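Chloroplastic group IIB intron splicing facilitator CRS2, chloroplastic (Zea mays, PDB 1RYN) is required for splicing group IIB introns in chloroplasts, acting in complexes with CAF1 or CAF2, and lacks the peptidyl-tRNA hydrolase activity of its relatives. Local coordinates at residues L7-G12 against I90-D95; L11-N16 against Q66-Y71; V25-V30 against V62-S67; F46-G51 against G73-P78. The protein carries 3 engineered substitutions. One frame throughout, in Å; residues are numbered along the deposited sequence.

Contact 1: L7-G12 against I90-D95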
loop_
_atom_site.group_PDB
_atom_site.type_symbol
_atom_site.label_atom_id
_atom_site.label_comp_id
_atom_site.label_asym_id
_atom_site.label_seq_id
_atom_site.Cartn_x
_atom_site.Cartn_y
_atom_site.Cartn_z
ATOM N N LEU A 7 -7.658 -8.407 1.717
ATOM C CA LEU A 7 -6.508 -8.546 0.851
ATOM C C LEU A 7 -5.666 -7.286 1.053
ATOM O O LEU A 7 -6.114 -6.205 0.699
ATOM C CB LEU A 7 -6.956 -8.633 -0.624
ATOM C CG LEU A 7 -5.860 -9.032 -1.627
ATOM C CD1 LEU A 7 -5.045 -7.828 -2.105
ATOM C CD2 LEU A 7 -4.975 -10.110 -1.017
ATOM N N ILE A 8 -4.480 -7.399 1.646
ATOM C CA ILE A 8 -3.637 -6.233 1.886
ATOM C C ILE A 8 -2.548 -6.293 0.836
ATOM O O ILE A 8 -1.695 -7.160 0.906
ATOM C CB ILE A 8 -3.015 -6.281 3.276
ATOM C CG1 ILE A 8 -4.079 -6.268 4.392
ATOM C CG2 ILE A 8 -2.084 -5.092 3.458
ATOM C CD1 ILE A 8 -5.480 -6.015 3.857
ATOM N N ALA A 9 -2.585 -5.399 -0.156
ATOM C CA ALA A 9 -1.602 -5.422 -1.224
ATOM C C ALA A 9 -0.856 -4.141 -1.320
ATOM O O ALA A 9 -1.480 -3.114 -1.347
ATOM C CB ALA A 9 -2.356 -5.489 -2.535
ATOM N N GLY A 10 0.455 -4.208 -1.417
ATOM C CA GLY A 10 1.228 -2.980 -1.551
ATOM C C GLY A 10 1.772 -3.034 -2.958
ATOM O O GLY A 10 2.064 -4.123 -3.456
ATOM N N LEU A 11 1.877 -1.896 -3.607
ATOM C CA LEU A 11 2.359 -1.877 -4.973
ATOM C C LEU A 11 3.845 -1.600 -5.136
ATOM O O LEU A 11 4.469 -1.020 -4.281
ATOM C CB LEU A 11 1.510 -0.922 -5.831
ATOM C CG LEU A 11 0.006 -1.162 -5.686
ATOM C CD1 LEU A 11 -0.758 -0.163 -6.555
ATOM C CD2 LEU A 11 -0.355 -2.586 -6.133
ATOM N N GLY A 12 4.411 -2.002 -6.253
ATOM C CA GLY A 12 5.823 -1.758 -6.502
ATOM C C GLY A 12 6.319 -2.566 -7.703
ATOM O O GLY A 12 5.540 -3.252 -8.360
ATOM N N ILE A 90 -10.658 -4.757 0.011
ATOM C CA ILE A 90 -9.440 -4.746 -0.764
ATOM C C ILE A 90 -8.729 -3.431 -0.420
ATOM O O ILE A 90 -9.201 -2.402 -0.842
ATOM C CB ILE A 90 -9.602 -4.872 -2.282
ATOM C CG1 ILE A 90 -10.235 -6.202 -2.656
ATOM C CG2 ILE A 90 -8.230 -4.776 -2.965
ATOM C CD1 ILE A 90 -10.935 -6.130 -3.999
ATOM N N LEU A 91 -7.617 -3.526 0.349
ATOM C CA LEU A 91 -6.790 -2.434 0.774
ATOM C C LEU A 91 -5.508 -2.340 -0.052
ATOM O O LEU A 91 -4.629 -3.185 0.016
ATOM C CB LEU A 91 -6.440 -2.600 2.257
ATOM C CG LEU A 91 -5.409 -1.569 2.712
ATOM C CD1 LEU A 91 -6.065 -0.209 2.828
ATOM C CD2 LEU A 91 -4.786 -1.978 4.036
ATOM N N LEU A 92 -5.391 -1.291 -0.846
ATOM C CA LEU A 92 -4.223 -1.045 -1.698
ATOM C C LEU A 92 -3.313 -0.015 -1.056
ATOM O O LEU A 92 -3.786 1.048 -0.620
ATOM C CB LEU A 92 -4.625 -0.473 -3.085
ATOM C CG LEU A 92 -4.971 -1.541 -4.130
ATOM C CD1 LEU A 92 -3.771 -2.407 -4.404
ATOM C CD2 LEU A 92 -6.152 -2.391 -3.646
ATOM N N ILE A 93 -2.017 -0.312 -1.026
ATOM C CA ILE A 93 -1.040 0.629 -0.444
ATOM C C ILE A 93 -0.055 1.055 -1.486
ATOM O O ILE A 93 0.547 0.207 -2.171
ATOM C CB ILE A 93 -0.310 -0.049 0.664
ATOM C CG1 ILE A 93 -1.403 -0.614 1.609
ATOM C CG2 ILE A 93 0.606 1.029 1.276
ATOM C CD1 ILE A 93 -0.900 -1.443 2.788
ATOM N N TYR A 94 0.111 2.337 -1.650
ATOM C CA TYR A 94 1.013 2.760 -2.706
ATOM C C TYR A 94 1.543 4.169 -2.479
ATOM O O TYR A 94 0.988 4.872 -1.640
ATOM C CB TYR A 94 0.265 2.695 -4.064
ATOM C CG TYR A 94 -0.873 3.653 -4.027
ATOM C CD1 TYR A 94 -0.756 4.949 -4.518
ATOM C CD2 TYR A 94 -2.060 3.284 -3.405
ATOM C CE1 TYR A 94 -1.836 5.825 -4.429
ATOM C CE2 TYR A 94 -3.133 4.160 -3.280
ATOM C CZ TYR A 94 -3.016 5.442 -3.792
ATOM O OH TYR A 94 -4.079 6.285 -3.676
ATOM N N ASP A 95 2.629 4.514 -3.235
ATOM C CA ASP A 95 3.366 5.812 -3.223
ATOM C C ASP A 95 2.547 6.960 -3.824
ATOM O O ASP A 95 2.005 6.856 -4.906
ATOM C CB ASP A 95 4.688 5.677 -4.036
ATOM C CG ASP A 95 4.482 5.237 -5.472
ATOM O OD1 ASP A 95 4.150 4.084 -5.766
ATOM O OD2 ASP A 95 4.689 6.200 -6.367
#
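Leu7 O accepts a hydrogen bond from the backbone N of Leu91 at 3.1 Å and starts a parallel pairing of two strands, whose short axes diverge by only 14°. The Leu7 side chain shares its face of the sheet with Ile90 but barely touches it. Ile8 turns to the other face and branches at CB. Its CG1 lies beside the backbone N and anti to the carbonyl carbon (chi1 -62°), which leaves CG2 anti to the N and pointed at Ile93. Ile8 CD1 rests on Leu91 CB at 3.9 Å, and Ile8 CG2 meets Ile93 CD1, also at 3.9 Å. With an alanine here both arms are gone, and a gap would probably open beside Leu91 and Ile93. Ala9 uses both its backbone polar groups: its N bonds almost straight to Leu91 O (3.0 Å, 173° at the hydrogen), and its O accepts from Ile93 N at 2.9 Å. Its CB packs against Leu92 CD1. At Gly10 the strands draw closer, and Gly10 CA lies 3.3 Å from Ile93 O. Leu11 N then bonds to the same Ile93 O at 2.9 Å. Leu11 CD2 meets Leu92 CD1 at 3.8 Å, and Leu11 CD1 lies alongside Tyr94 CB. The pair forms the centre of the mixed sheet of the peptidyl-tRNA hydrolase fold. Its 90-95 strand leads to Asp95, which bonds His23, the counterpart by similarity of the family's proton acceptor.

Contact 2: L11-N16 against Q66-Y71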
loop_
_atom_site.group_PDB
_atom_site.type_symbol
_atom_site.label_atom_id
_atom_site.label_comp_id
_atom_site.label_asym_id
_atom_site.label_seq_id
_atom_site.Cartn_x
_atom_site.Cartn_y
_atom_site.Cartn_z
ATOM N N LEU A 11 1.877 -1.896 -3.607
ATOM C CA LEU A 11 2.359 -1.877 -4.973
ATOM C C LEU A 11 3.845 -1.600 -5.136
ATOM O O LEU A 11 4.469 -1.020 -4.281
ATOM C CB LEU A 11 1.510 -0.922 -5.831
ATOM C CG LEU A 11 0.006 -1.162 -5.686
ATOM C CD1 LEU A 11 -0.758 -0.163 -6.555
ATOM C CD2 LEU A 11 -0.355 -2.586 -6.133
ATOM N N GLY A 12 4.411 -2.002 -6.253
ATOM C CA GLY A 12 5.823 -1.758 -6.502
ATOM C C GLY A 12 6.319 -2.566 -7.703
ATOM O O GLY A 12 5.540 -3.252 -8.360
ATOM N N ASN A 13 7.625 -2.471 -7.960
ATOM C CA ASN A 13 8.302 -3.212 -9.019
ATOM C C ASN A 13 9.265 -4.142 -8.327
ATOM O O ASN A 13 10.052 -3.753 -7.458
ATOM C CB ASN A 13 9.094 -2.321 -9.977
ATOM C CG ASN A 13 8.193 -1.418 -10.788
ATOM O OD1 ASN A 13 7.250 -1.899 -11.414
ATOM N ND2 ASN A 13 8.465 -0.113 -10.766
ATOM N N PRO A 14 9.225 -5.369 -8.709
ATOM C CA PRO A 14 10.081 -6.329 -8.080
ATOM C C PRO A 14 11.495 -6.218 -8.587
ATOM O O PRO A 14 11.695 -5.800 -9.727
ATOM C CB PRO A 14 9.522 -7.687 -8.569
ATOM C CG PRO A 14 8.812 -7.403 -9.890
ATOM C CD PRO A 14 8.758 -5.881 -10.022
ATOM N N GLY A 15 12.444 -6.619 -7.730
ATOM C CA GLY A 15 13.857 -6.652 -8.087
ATOM C C GLY A 15 14.793 -5.619 -7.516
ATOM O O GLY A 15 14.444 -4.460 -7.384
ATOM N N ASN A 16 16.004 -6.118 -7.238
ATOM C CA ASN A 16 17.154 -5.408 -6.681
ATOM C C ASN A 16 17.311 -4.059 -7.303
ATOM O O ASN A 16 17.848 -3.123 -6.697
ATOM C CB ASN A 16 18.453 -6.162 -7.016
ATOM C CG ASN A 16 18.786 -7.321 -6.094
ATOM O OD1 ASN A 16 19.643 -8.165 -6.424
ATOM N ND2 ASN A 16 18.096 -7.371 -4.953
ATOM N N GLN A 66 3.796 -9.211 -8.540
ATOM C CA GLN A 66 5.081 -9.367 -9.157
ATOM C C GLN A 66 5.040 -9.021 -10.628
ATOM O O GLN A 66 5.978 -9.284 -11.390
ATOM C CB GLN A 66 5.424 -10.861 -9.028
ATOM C CG GLN A 66 6.910 -11.178 -8.794
ATOM C CD GLN A 66 7.414 -10.664 -7.475
ATOM O OE1 GLN A 66 8.633 -10.618 -7.255
ATOM N NE2 GLN A 66 6.496 -10.197 -6.640
ATOM N N SER A 67 3.955 -8.416 -11.039
ATOM C CA SER A 67 3.798 -8.067 -12.424
ATOM C C SER A 67 4.298 -6.692 -12.850
ATOM O O SER A 67 4.174 -6.359 -14.039
ATOM C CB SER A 67 2.347 -8.239 -12.844
ATOM O OG SER A 67 1.518 -7.401 -12.053
ATOM N N TYR A 68 4.833 -5.899 -11.901
ATOM C CA TYR A 68 5.285 -4.551 -12.205
ATOM C C TYR A 68 4.139 -3.541 -12.008
ATOM O O TYR A 68 2.975 -3.739 -12.331
ATOM C CB TYR A 68 6.087 -4.400 -13.524
ATOM C CG TYR A 68 7.422 -5.153 -13.478
ATOM C CD1 TYR A 68 7.501 -6.544 -13.350
ATOM C CD2 TYR A 68 8.628 -4.446 -13.545
ATOM C CE1 TYR A 68 8.738 -7.193 -13.290
ATOM C CE2 TYR A 68 9.876 -5.070 -13.497
ATOM C CZ TYR A 68 9.927 -6.460 -13.398
ATOM O OH TYR A 68 11.142 -7.091 -13.356
ATOM N N MET A 69 4.485 -2.453 -11.423
ATOM C CA MET A 69 3.601 -1.393 -11.090
ATOM C C MET A 69 2.353 -1.186 -11.926
ATOM O O MET A 69 1.231 -1.320 -11.465
ATOM C CB MET A 69 4.397 -0.087 -10.974
ATOM C CG MET A 69 3.569 1.064 -10.490
ATOM S SD MET A 69 2.994 0.766 -8.808
ATOM C CE MET A 69 4.550 1.042 -7.925
ATOM N N ASN A 70 2.520 -0.782 -13.136
ATOM C CA ASN A 70 1.364 -0.490 -13.944
ATOM C C ASN A 70 0.425 -1.630 -14.315
ATOM O O ASN A 70 -0.676 -1.391 -14.814
ATOM C CB ASN A 70 1.753 0.409 -15.112
ATOM C CG ASN A 70 3.252 0.631 -15.102
ATOM O OD1 ASN A 70 4.032 -0.286 -14.789
ATOM N ND2 ASN A 70 3.667 1.841 -15.448
ATOM N N TYR A 71 0.830 -2.866 -14.058
ATOM C CA TYR A 71 -0.014 -4.018 -14.377
ATOM C C TYR A 71 -0.502 -4.749 -13.094
ATOM O O TYR A 71 -0.906 -5.905 -13.140
ATOM C CB TYR A 71 0.681 -4.977 -15.389
ATOM C CG TYR A 71 1.336 -4.096 -16.418
ATOM C CD1 TYR A 71 2.713 -3.869 -16.401
ATOM C CD2 TYR A 71 0.555 -3.401 -17.342
ATOM C CE1 TYR A 71 3.314 -2.992 -17.305
ATOM C CE2 TYR A 71 1.136 -2.519 -18.250
ATOM C CZ TYR A 71 2.516 -2.313 -18.227
ATOM O OH TYR A 71 3.082 -1.437 -19.105
HETATM O O HOH W 1 5.133 -5.809 -9.284
#
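Pro14 and Tyr68 meet at about a right angle, with the proline ring standing on the tyrosine face. Pro14 CD sits 3.4 Å from the Tyr68 ring centroid, only 6° off the ring normal, a well-centred CH-pi contact. Pro14 CG leans toward the rim at CE1. On the flank of the proline, Gln66 OE1 approaches Pro14 CB to 3.3 Å. Asn13 and Met69 also cross at about a right angle, but here the amide does the work. Asn13 OD1 accepts a hydrogen bond from Met69 N at 2.8 Å, with the donor tilted 34° from the carbonyl plane. The CG of Asn13 is anti to its carbonyl carbon (chi1 -66°), and this brings OD1 to the backbone N of Met69. The Met69 side chain is bent twice and curls back over the start of the other loop. Its SD meets Leu11 CB at 3.7 Å, and its CE lies 3.4 Å from Gly12 CA. A water bridges the two backbones: it donates to Gly12 O at 2.7 Å and accepts from Tyr68 N at 2.6 Å. Tyr68 corresponds by similarity to a tRNA-binding residue. The two loops leave neighbouring parallel strands, 6-10 and 58-65, and run on to helices 25-37 and 73-83. Asn24, just before helix 25-37, holds Asn13 N, while Ser72, just before helix 73-83, holds Met69 O.

Contact 3: V25-V30 against V62-S67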
loop_
_atom_site.group_PDB
_atom_site.type_symbol
_atom_site.label_atom_id
_atom_site.label_comp_id
_atom_site.label_asym_id
_atom_site.label_seq_id
_atom_site.Cartn_x
_atom_site.Cartn_y
_atom_site.Cartn_z
ATOM N N VAL A 25 7.751 2.081 -2.058
ATOM C CA VAL A 25 7.323 2.248 -0.696
ATOM C C VAL A 25 6.173 1.291 -0.321
ATOM O O VAL A 25 6.152 0.665 0.724
ATOM C CB VAL A 25 7.176 3.739 -0.390
ATOM C CG1 VAL A 25 5.900 4.365 -0.920
ATOM C CG2 VAL A 25 7.392 4.054 1.066
ATOM N N GLY A 26 5.203 1.120 -1.198
ATOM C CA GLY A 26 4.114 0.217 -0.878
ATOM C C GLY A 26 4.588 -1.182 -0.569
ATOM O O GLY A 26 3.953 -1.886 0.243
ATOM N N PHE A 27 5.695 -1.592 -1.221
ATOM C CA PHE A 27 6.281 -2.918 -0.991
ATOM C C PHE A 27 6.921 -2.916 0.398
ATOM O O PHE A 27 6.862 -3.874 1.173
ATOM C CB PHE A 27 7.379 -3.238 -2.016
ATOM C CG PHE A 27 6.927 -3.979 -3.245
ATOM C CD1 PHE A 27 5.579 -4.175 -3.531
ATOM C CD2 PHE A 27 7.870 -4.454 -4.154
ATOM C CE1 PHE A 27 5.161 -4.866 -4.671
ATOM C CE2 PHE A 27 7.472 -5.146 -5.296
ATOM C CZ PHE A 27 6.118 -5.360 -5.556
ATOM N N GLU A 28 7.551 -1.796 0.742
ATOM C CA GLU A 28 8.158 -1.728 2.053
ATOM C C GLU A 28 7.121 -1.949 3.160
ATOM O O GLU A 28 7.322 -2.720 4.107
ATOM C CB GLU A 28 8.802 -0.337 2.262
ATOM C CG GLU A 28 10.039 -0.067 1.367
ATOM C CD GLU A 28 10.955 1.051 1.841
ATOM O OE1 GLU A 28 11.519 1.789 1.058
ATOM O OE2 GLU A 28 11.133 1.120 3.160
ATOM N N MET A 29 6.004 -1.228 3.037
ATOM C CA MET A 29 4.911 -1.281 4.013
ATOM C C MET A 29 4.375 -2.678 4.124
ATOM O O MET A 29 4.249 -3.229 5.195
ATOM C CB MET A 29 3.834 -0.206 3.706
ATOM C CG MET A 29 2.664 -0.186 4.655
ATOM S SD MET A 29 2.903 0.884 6.082
ATOM C CE MET A 29 3.242 2.522 5.387
ATOM N N VAL A 30 4.103 -3.288 2.995
ATOM C CA VAL A 30 3.631 -4.647 3.028
ATOM C C VAL A 30 4.682 -5.588 3.664
ATOM O O VAL A 30 4.315 -6.430 4.477
ATOM C CB VAL A 30 2.830 -5.051 1.759
ATOM C CG1 VAL A 30 3.703 -5.454 0.581
ATOM C CG2 VAL A 30 1.764 -6.092 2.044
ATOM N N VAL A 62 -1.699 -10.964 2.566
ATOM C CA VAL A 62 -0.871 -9.841 2.275
ATOM C C VAL A 62 -0.150 -10.241 1.018
ATOM O O VAL A 62 0.288 -11.381 0.864
ATOM C CB VAL A 62 -0.031 -9.392 3.427
ATOM C CG1 VAL A 62 -0.947 -9.253 4.645
ATOM C CG2 VAL A 62 1.024 -10.438 3.693
ATOM N N VAL A 63 -0.074 -9.285 0.126
ATOM C CA VAL A 63 0.445 -9.498 -1.174
ATOM C C VAL A 63 1.346 -8.445 -1.747
ATOM O O VAL A 63 1.208 -7.259 -1.488
ATOM C CB VAL A 63 -0.828 -9.230 -1.993
ATOM C CG1 VAL A 63 -0.688 -9.607 -3.447
ATOM C CG2 VAL A 63 -2.007 -9.902 -1.344
ATOM N N LYS A 64 2.227 -8.898 -2.607
ATOM C CA LYS A 64 3.108 -7.990 -3.321
ATOM C C LYS A 64 3.042 -8.440 -4.767
ATOM O O LYS A 64 3.651 -9.438 -5.122
ATOM C CB LYS A 64 4.540 -8.057 -2.832
ATOM C CG LYS A 64 4.800 -7.126 -1.660
ATOM C CD LYS A 64 5.888 -7.632 -0.716
ATOM C CE LYS A 64 7.127 -8.176 -1.419
ATOM N NZ LYS A 64 8.395 -7.708 -0.825
ATOM N N PRO A 65 2.271 -7.774 -5.594
ATOM C CA PRO A 65 2.198 -8.216 -6.996
ATOM C C PRO A 65 3.602 -8.273 -7.645
ATOM O O PRO A 65 4.511 -7.496 -7.330
ATOM C CB PRO A 65 1.219 -7.277 -7.717
ATOM C CG PRO A 65 0.463 -6.581 -6.585
ATOM C CD PRO A 65 1.379 -6.614 -5.360
ATOM N N GLN A 66 3.796 -9.211 -8.540
ATOM C CA GLN A 66 5.081 -9.367 -9.157
ATOM C C GLN A 66 5.040 -9.021 -10.628
ATOM O O GLN A 66 5.978 -9.284 -11.390
ATOM C CB GLN A 66 5.424 -10.861 -9.028
ATOM C CG GLN A 66 6.910 -11.178 -8.794
ATOM C CD GLN A 66 7.414 -10.664 -7.475
ATOM O OE1 GLN A 66 8.633 -10.618 -7.255
ATOM N NE2 GLN A 66 6.496 -10.197 -6.640
ATOM N N SER A 67 3.955 -8.416 -11.039
ATOM C CA SER A 67 3.798 -8.067 -12.424
ATOM C C SER A 67 4.298 -6.692 -12.850
ATOM O O SER A 67 4.174 -6.359 -14.039
ATOM C CB SER A 67 2.347 -8.239 -12.844
ATOM O OG SER A 67 1.518 -7.401 -12.053
#
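Phe27 and Val30 of helix 25-30 lie over Lys64 and Val62 of strand 62-65, a helix-on-sheet packing in an alpha/beta fold that has helices on both faces of its sheet. The helix runs nearly antiparallel to the strand, at 153°, with the short axes 8.7 Å apart. The close-packed side is apolar. Val30 points at the strand, and its CG2 meets Val62 CB at 4.0 Å as the two valines slide past each other. Val30 CG2 also lies 3.8 Å from Val63 O. Phe27 covers the aliphatic part of Lys64, with Phe27 CE1 3.7 Å from Lys64 CB. The other side is looser and polar. Lys64, partly exposed, bends at chi3 (44°), and its NZ goes to Asp31, farther along helix 25-37, in a salt bridge. Lys64 NZ stays 5.1 Å from the Phe27 ring centroid, so any cation-pi attraction is weak at most. The aromatic ring also packs against the backbone of Leu11 to Pro14, which ties it to the loop after strand 6-10. At the far rim of the ring, Phe27 CZ points close to Pro65 O, 3.2 Å away and near the ring plane.

Contact 4: F46-G51 against G73-P78. Engineered in segment 46-51: Phe46 (natural residue Ser).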
loop_
_atom_site.group_PDB
_atom_site.type_symbol
_atom_site.label_atom_id
_atom_site.label_comp_id
_atom_site.label_asym_id
_atom_site.label_seq_id
_atom_site.Cartn_x
_atom_site.Cartn_y
_atom_site.Cartn_z
ATOM N N PHE A 46 -1.165 -16.041 -9.175
ATOM C CA PHE A 46 -1.666 -14.894 -9.877
ATOM C C PHE A 46 -0.655 -13.786 -10.047
ATOM O O PHE A 46 -0.970 -12.622 -9.814
ATOM C CB PHE A 46 -2.881 -14.322 -9.141
ATOM C CG PHE A 46 -3.872 -15.385 -8.801
ATOM C CD1 PHE A 46 -4.865 -15.765 -9.699
ATOM C CD2 PHE A 46 -3.818 -16.022 -7.562
ATOM C CE1 PHE A 46 -5.791 -16.756 -9.360
ATOM C CE2 PHE A 46 -4.731 -17.017 -7.215
ATOM C CZ PHE A 46 -5.726 -17.386 -8.118
ATOM N N LYS A 47 0.550 -14.118 -10.457
ATOM C CA LYS A 47 1.531 -13.060 -10.654
ATOM C C LYS A 47 1.867 -12.267 -9.388
ATOM O O LYS A 47 2.170 -11.053 -9.424
ATOM C CB LYS A 47 1.199 -12.156 -11.851
ATOM C CG LYS A 47 2.232 -12.269 -12.981
ATOM C CD LYS A 47 2.228 -11.106 -13.977
ATOM C CE LYS A 47 3.268 -11.220 -15.095
ATOM N NZ LYS A 47 3.138 -10.185 -16.145
ATOM N N SER A 48 1.832 -12.969 -8.257
ATOM C CA SER A 48 2.149 -12.298 -6.993
ATOM C C SER A 48 2.702 -13.243 -5.962
ATOM O O SER A 48 2.556 -14.468 -6.037
ATOM C CB SER A 48 0.927 -11.621 -6.396
ATOM O OG SER A 48 -0.139 -11.597 -7.324
ATOM N N LEU A 49 3.342 -12.651 -4.975
ATOM C CA LEU A 49 3.883 -13.403 -3.870
ATOM C C LEU A 49 2.975 -13.024 -2.719
ATOM O O LEU A 49 2.690 -11.827 -2.510
ATOM C CB LEU A 49 5.339 -13.008 -3.549
ATOM C CG LEU A 49 6.347 -13.701 -4.444
ATOM C CD1 LEU A 49 7.741 -13.553 -3.854
ATOM C CD2 LEU A 49 5.976 -15.169 -4.535
ATOM N N LEU A 50 2.521 -14.021 -1.982
ATOM C CA LEU A 50 1.642 -13.723 -0.884
ATOM C C LEU A 50 1.814 -14.635 0.262
ATOM O O LEU A 50 2.402 -15.709 0.106
ATOM C CB LEU A 50 0.148 -13.644 -1.272
ATOM C CG LEU A 50 -0.498 -14.901 -1.837
ATOM C CD1 LEU A 50 0.498 -15.885 -2.435
ATOM C CD2 LEU A 50 -1.299 -15.548 -0.735
ATOM N N GLY A 51 1.254 -14.170 1.389
ATOM C CA GLY A 51 1.256 -14.908 2.646
ATOM C C GLY A 51 -0.149 -14.829 3.231
ATOM O O GLY A 51 -0.960 -13.990 2.830
ATOM N N GLY A 73 -3.048 -4.703 -11.555
ATOM C CA GLY A 73 -4.393 -5.202 -11.655
ATOM C C GLY A 73 -4.429 -6.633 -12.159
ATOM O O GLY A 73 -5.352 -7.385 -11.849
ATOM N N GLU A 74 -3.424 -7.001 -12.947
ATOM C CA GLU A 74 -3.399 -8.368 -13.454
ATOM C C GLU A 74 -3.256 -9.325 -12.335
ATOM O O GLU A 74 -3.522 -10.514 -12.502
ATOM C CB GLU A 74 -2.243 -8.591 -14.414
ATOM C CG GLU A 74 -2.319 -7.485 -15.435
ATOM C CD GLU A 74 -1.531 -7.810 -16.638
ATOM O OE1 GLU A 74 -0.657 -8.667 -16.642
ATOM O OE2 GLU A 74 -1.870 -7.052 -17.652
ATOM N N ALA A 75 -2.815 -8.821 -11.191
ATOM C CA ALA A 75 -2.670 -9.715 -10.058
ATOM C C ALA A 75 -3.844 -9.598 -9.093
ATOM O O ALA A 75 -4.534 -10.572 -8.790
ATOM C CB ALA A 75 -1.320 -9.580 -9.353
ATOM N N ILE A 76 -4.080 -8.392 -8.610
ATOM C CA ILE A 76 -5.145 -8.107 -7.652
ATOM C C ILE A 76 -6.544 -8.586 -8.008
ATOM O O ILE A 76 -7.205 -9.208 -7.178
ATOM C CB ILE A 76 -5.167 -6.624 -7.263
ATOM C CG1 ILE A 76 -3.846 -6.247 -6.618
ATOM C CG2 ILE A 76 -6.286 -6.362 -6.267
ATOM C CD1 ILE A 76 -3.750 -4.790 -6.275
ATOM N N GLY A 77 -7.001 -8.269 -9.227
ATOM C CA GLY A 77 -8.326 -8.641 -9.680
ATOM C C GLY A 77 -8.632 -10.138 -9.503
ATOM O O GLY A 77 -9.602 -10.520 -8.884
ATOM N N PRO A 78 -7.805 -10.983 -10.079
ATOM C CA PRO A 78 -7.987 -12.384 -10.015
ATOM C C PRO A 78 -7.717 -12.876 -8.632
ATOM O O PRO A 78 -8.385 -13.797 -8.170
ATOM C CB PRO A 78 -6.984 -12.998 -10.980
ATOM C CG PRO A 78 -6.032 -11.883 -11.379
ATOM C CD PRO A 78 -6.651 -10.586 -10.916
#
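Ser48 OG donates to Phe46 O at 2.8 Å and is also hydrogen-bonded to Gln45 O, so the one hydroxyl proton is probably shared between the two carbonyls. The bond to Phe46 O comes from well above the carbonyl plane, 62° out of it. Across the contact, Ala75 CB of helix 73-78 presses into this group: it is 3.1 Å from Ser48 OG and 3.1 Å from Phe46 O. Ala75 CA adds a weak CH...O approach to Phe46 O at 3.4 Å. Were Ser48 an alanine, the carbonyls of Gln45 and Phe46 would probably lose their hydroxyl partner, leaving the turn less firmly fixed against Ala75. Phe46 is an engineered residue, serine in the natural sequence. Its CG lies beside the backbone N, anti to the carbonyl carbon (chi1 -49°), which turns the ring to Pro78. Phe46 CD1 is 3.7 Å from Pro78 CB, and Pro78 O lies over one ring face toward the rim. Lys47 NZ and Glu74 OE1 are 4.1 Å apart, too long for a salt bridge. The contact is thus mainly apolar, Ala75 against a turn braced from within and Phe46 on Pro78, so part of it belongs to the substituted residue; the Lys47-Glu74 pair adds at most a modest pull.

Overall arrangement
Contact 1 is the core: two central strands joined by backbone bonds, with buried aliphatic groups on both faces. Contact 3 is also buried and packs helix 25-37 on the face that carries Ile8; it is apolar, with a salt-bridged lysine at its rim. Contact 4 is partly exposed, where helix 73-83 meets the turn into strand 48-55. It has no bond between its segments, its hydroxyl-carbonyl bonding lying around the turn; Ile76 of its helix reaches Leu92 and Leu11 of contact 1. Contact 2, also partly exposed, sits where strands 6-10 and 58-65 end. It shares Leu11 and Gly12 with contact 1, Gln66 and Ser67 with contact 3, and mixes amide, water and ring contacts.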